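Local atomic coordinates of arginase, mitochondrial (Medicago truncatula, PDB entry 6VSS), a protein that hydrolyses L-arginine to urea and L-ornithine with a pair of manganese ions, and also converts agmatine to putrescine and urea. Residues S76-I88 with D309-D321. Residues are numbered along the deposited sequence; the frame is centred on the assembly and turned at random. Where two conformers were deposited one is given.
Sequences SFHEGSAFAPPRI and DVVEYNPQRDTYD
The His78 imidazole packs against Arg317, whose CD lies over one ring face in a CH-pi contact, 4.2 Å from the ring centroid. Just before it in sequence, Phe77 brings CE2 over one face of the Arg317 guanidinium, the two planes nearly perpendicular at 88°; NE of Arg317 is hydrogen-bonded to the carbonyl of Val281.

Polar atoms gather round the imidazole. With CG anti to the backbone N (chi1 -164°), His78 turns ND1 back to accept from Gly80 N at 3.0 Å, the donor close to the ring plane. Its CE1 edge meets Gln316 OE1 at 3.3 Å, and the same oxygen comes up to the rim of the Phe83 ring. Asn314 ND2, hydrogen-bonded to Ser282 OG, comes in obliquely beside His78 ND1. An alanine in place of His78 would probably leave the Gly80 amide without its acceptor and open a gap beside the Arg317 side chain. Gly80 CA lies close against Asn314 OD1. A water 2.6 Å from Glu312 OE2 also lies near His78 O. Farther off, Tyr313 OH donates to the anti lone pair of Asp318 OD2 (2.6 Å).

Apolar packing carries the rest. Pro315 sets CG against Phe83 CB at 3.8 Å and turns CD to Ala84 CB. The Tyr313 ring lies alongside the helix that begins near Ala84, its CD2 3.8 Å from both Ala84 CB and Ile88 CG1.

These contacts join the loop after strand 63-69 to the one after strand 305-311, at the C-terminal ends of the parallel strands where the arginase fold holds its dimanganese site; Ser76 binds L-ornithine, and Glu312, a probable substrate ligand, reaches His160 and Asp269 beside the metals.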
# COMPACT_ATOMS: atom_id res chain seq x y z
N SER B 76 24.20 0.10 -5.93
CA SER B 76 24.86 0.15 -4.60
C SER B 76 23.88 -0.28 -3.50
O SER B 76 24.34 -0.78 -2.47
CB SER B 76 25.38 1.57 -4.38
OG SER B 76 24.42 2.51 -4.84
N PHE B 77 22.56 -0.16 -3.73
CA PHE B 77 21.54 -0.32 -2.66
C PHE B 77 20.49 -1.34 -3.08
O PHE B 77 20.17 -2.17 -2.26
CB PHE B 77 20.98 1.06 -2.31
CG PHE B 77 19.75 1.11 -1.42
CD1 PHE B 77 19.84 0.79 -0.07
CD2 PHE B 77 18.52 1.48 -1.94
CE1 PHE B 77 18.71 0.83 0.73
CE2 PHE B 77 17.39 1.52 -1.13
CZ PHE B 77 17.49 1.21 0.20
N HIS B 78 19.92 -1.23 -4.28
CA HIS B 78 18.77 -2.07 -4.71
C HIS B 78 18.86 -2.35 -6.22
O HIS B 78 19.06 -1.39 -7.02
CB HIS B 78 17.47 -1.41 -4.22
CG HIS B 78 16.32 -2.34 -4.26
ND1 HIS B 78 15.89 -2.90 -5.44
CD2 HIS B 78 15.54 -2.85 -3.27
CE1 HIS B 78 14.87 -3.71 -5.18
NE2 HIS B 78 14.63 -3.70 -3.86
N GLU B 79 18.74 -3.61 -6.61
CA GLU B 79 18.93 -4.06 -8.02
C GLU B 79 17.63 -4.15 -8.83
O GLU B 79 17.68 -4.61 -9.94
CB GLU B 79 19.62 -5.42 -8.00
CG GLU B 79 20.96 -5.42 -7.27
CD GLU B 79 21.81 -6.67 -7.37
OE1 GLU B 79 21.49 -7.55 -8.13
OE2 GLU B 79 22.78 -6.74 -6.66
N GLY B 80 16.51 -3.71 -8.27
CA GLY B 80 15.18 -3.76 -8.90
C GLY B 80 15.10 -3.12 -10.28
O GLY B 80 14.22 -3.52 -11.08
N SER B 81 15.91 -2.11 -10.60
CA SER B 81 15.82 -1.49 -11.96
C SER B 81 16.10 -2.57 -13.04
O SER B 81 15.71 -2.34 -14.15
CB SER B 81 16.69 -0.28 -12.13
OG SER B 81 18.07 -0.65 -12.05
N ALA B 82 16.63 -3.76 -12.72
CA ALA B 82 16.81 -4.85 -13.71
C ALA B 82 15.46 -5.24 -14.33
O ALA B 82 15.42 -5.64 -15.49
CB ALA B 82 17.51 -6.02 -13.06
N PHE B 83 14.34 -4.99 -13.63
CA PHE B 83 13.01 -5.46 -14.06
C PHE B 83 12.32 -4.37 -14.85
O PHE B 83 11.20 -4.60 -15.34
CB PHE B 83 12.17 -5.90 -12.84
CG PHE B 83 12.80 -7.00 -12.03
CD1 PHE B 83 13.01 -8.25 -12.57
CD2 PHE B 83 13.26 -6.77 -10.75
CE1 PHE B 83 13.64 -9.25 -11.84
CE2 PHE B 83 13.83 -7.80 -9.99
CZ PHE B 83 14.04 -9.02 -10.55
N ALA B 84 12.95 -3.19 -14.95
CA ALA B 84 12.30 -1.99 -15.51
C ALA B 84 11.87 -2.11 -16.99
O ALA B 84 10.77 -1.68 -17.34
CB ALA B 84 13.16 -0.80 -15.24
N PRO B 85 12.70 -2.54 -17.96
CA PRO B 85 12.34 -2.28 -19.35
C PRO B 85 10.95 -2.78 -19.77
O PRO B 85 10.22 -2.00 -20.36
CB PRO B 85 13.53 -2.86 -20.13
CG PRO B 85 14.69 -2.76 -19.17
CD PRO B 85 14.06 -3.09 -17.83
N PRO B 86 10.52 -4.05 -19.51
CA PRO B 86 9.21 -4.56 -19.94
C PRO B 86 8.05 -3.80 -19.28
O PRO B 86 7.03 -3.62 -19.92
CB PRO B 86 9.16 -6.01 -19.43
CG PRO B 86 10.62 -6.39 -19.34
CD PRO B 86 11.31 -5.11 -18.89
N ARG B 87 8.27 -3.30 -18.07
CA ARG B 87 7.26 -2.47 -17.34
C ARG B 87 7.13 -1.13 -18.06
O ARG B 87 6.03 -0.69 -18.25
CB ARG B 87 7.61 -2.34 -15.85
CG ARG B 87 7.38 -3.63 -15.07
CD ARG B 87 5.89 -3.92 -14.92
NE ARG B 87 5.32 -3.14 -13.81
CZ ARG B 87 5.48 -3.48 -12.52
NH1 ARG B 87 4.94 -2.75 -11.56
NH2 ARG B 87 6.21 -4.55 -12.21
N ILE B 88 8.25 -0.56 -18.49
CA ILE B 88 8.20 0.73 -19.25
C ILE B 88 7.50 0.52 -20.59
O ILE B 88 6.54 1.27 -20.87
CB ILE B 88 9.59 1.35 -19.40
CG1 ILE B 88 10.23 1.68 -18.05
CG2 ILE B 88 9.53 2.60 -20.28
CD1 ILE B 88 11.74 1.89 -18.21
N ASP B 309 18.90 7.58 -23.01
CA ASP B 309 18.56 6.47 -22.10
C ASP B 309 17.62 6.99 -21.02
O ASP B 309 17.51 8.22 -20.77
CB ASP B 309 19.82 5.74 -21.64
CG ASP B 309 20.72 6.58 -20.78
OD1 ASP B 309 20.19 7.14 -19.78
OD2 ASP B 309 21.95 6.62 -21.08
N VAL B 310 16.83 6.08 -20.51
CA VAL B 310 15.99 6.29 -19.31
C VAL B 310 16.29 5.16 -18.34
O VAL B 310 16.03 4.03 -18.71
CB VAL B 310 14.51 6.38 -19.68
CG1 VAL B 310 13.68 6.63 -18.42
CG2 VAL B 310 14.30 7.48 -20.70
N VAL B 311 16.91 5.49 -17.18
CA VAL B 311 17.52 4.54 -16.22
C VAL B 311 16.95 4.73 -14.82
O VAL B 311 16.37 5.78 -14.59
CB VAL B 311 19.04 4.68 -16.23
CG1 VAL B 311 19.54 4.39 -17.64
CG2 VAL B 311 19.52 6.03 -15.75
N GLU B 312 17.11 3.66 -14.02
CA GLU B 312 16.96 3.64 -12.57
C GLU B 312 15.45 3.66 -12.23
O GLU B 312 15.14 3.69 -11.02
CB GLU B 312 17.70 4.83 -11.93
CG GLU B 312 19.22 4.74 -11.93
CD GLU B 312 19.91 3.80 -10.97
OE1 GLU B 312 21.08 3.40 -11.28
OE2 GLU B 312 19.30 3.42 -9.96
N TYR B 313 14.51 3.45 -13.18
CA TYR B 313 13.14 3.04 -12.77
C TYR B 313 13.28 1.67 -12.06
O TYR B 313 13.89 0.76 -12.64
CB TYR B 313 12.12 2.95 -13.91
CG TYR B 313 10.82 2.32 -13.48
CD1 TYR B 313 10.20 2.68 -12.29
CD2 TYR B 313 10.18 1.36 -14.25
CE1 TYR B 313 9.00 2.12 -11.90
CE2 TYR B 313 9.00 0.74 -13.84
CZ TYR B 313 8.39 1.15 -12.67
OH TYR B 313 7.17 0.60 -12.29
N ASN B 314 12.73 1.55 -10.84
CA ASN B 314 12.75 0.32 -10.01
C ASN B 314 11.30 -0.04 -9.72
O ASN B 314 10.69 0.45 -8.77
CB ASN B 314 13.58 0.61 -8.75
CG ASN B 314 13.78 -0.64 -7.91
OD1 ASN B 314 13.02 -1.59 -8.04
ND2 ASN B 314 14.81 -0.63 -7.05
N PRO B 315 10.70 -0.97 -10.48
CA PRO B 315 9.32 -1.36 -10.25
C PRO B 315 9.06 -2.04 -8.90
O PRO B 315 7.98 -1.97 -8.42
CB PRO B 315 9.00 -2.34 -11.39
CG PRO B 315 10.28 -2.63 -12.10
CD PRO B 315 11.33 -1.67 -11.60
N GLN B 316 10.07 -2.62 -8.28
CA GLN B 316 9.96 -3.18 -6.90
C GLN B 316 9.78 -2.07 -5.88
O GLN B 316 9.46 -2.43 -4.81
CB GLN B 316 11.20 -3.94 -6.44
CG GLN B 316 11.39 -5.22 -7.23
CD GLN B 316 12.51 -6.11 -6.77
OE1 GLN B 316 13.64 -5.95 -7.20
NE2 GLN B 316 12.19 -7.14 -6.00
N ARG B 317 10.06 -0.81 -6.20
CA ARG B 317 9.88 0.25 -5.18
C ARG B 317 8.77 1.21 -5.61
O ARG B 317 8.62 2.24 -4.97
CB ARG B 317 11.21 0.95 -4.90
CG ARG B 317 12.31 -0.04 -4.56
CD ARG B 317 13.22 0.29 -3.42
NE ARG B 317 13.47 1.70 -3.38
CZ ARG B 317 13.52 2.42 -2.29
NH1 ARG B 317 13.36 1.86 -1.11
NH2 ARG B 317 13.76 3.71 -2.38
N ASP B 318 8.02 0.84 -6.65
CA ASP B 318 6.93 1.69 -7.19
C ASP B 318 5.68 1.57 -6.31
O ASP B 318 5.61 0.69 -5.47
CB ASP B 318 6.64 1.32 -8.64
CG ASP B 318 6.03 2.41 -9.50
OD1 ASP B 318 5.64 3.42 -8.95
OD2 ASP B 318 5.93 2.22 -10.68
N THR B 319 4.68 2.40 -6.56
CA THR B 319 3.40 2.26 -5.82
C THR B 319 2.58 1.13 -6.45
O THR B 319 2.90 0.66 -7.55
CB THR B 319 2.61 3.57 -5.77
OG1 THR B 319 2.50 4.00 -7.11
CG2 THR B 319 3.27 4.66 -4.98
N TYR B 320 1.48 0.77 -5.82
CA TYR B 320 0.66 -0.35 -6.36
C TYR B 320 0.10 -0.02 -7.75
O TYR B 320 0.02 -0.93 -8.53
CB TYR B 320 -0.32 -0.83 -5.30
CG TYR B 320 -1.08 -2.08 -5.62
CD1 TYR B 320 -1.90 -2.15 -6.72
CD2 TYR B 320 -0.93 -3.24 -4.88
CE1 TYR B 320 -2.69 -3.25 -6.98
CE2 TYR B 320 -1.67 -4.37 -5.16
CZ TYR B 320 -2.55 -4.39 -6.22
OH TYR B 320 -3.29 -5.49 -6.50
N ASP B 321 -0.22 1.24 -8.03
CA ASP B 321 -0.77 1.70 -9.34
C ASP B 321 0.32 1.81 -10.42
O ASP B 321 -0.02 2.08 -11.51
CB ASP B 321 -1.50 3.03 -9.17
CG ASP B 321 -0.67 4.11 -8.49
OD1 ASP B 321 0.53 4.12 -8.66
OD2 ASP B 321 -1.25 4.96 -7.86
O HOH W 1 20.00 1.28 -8.63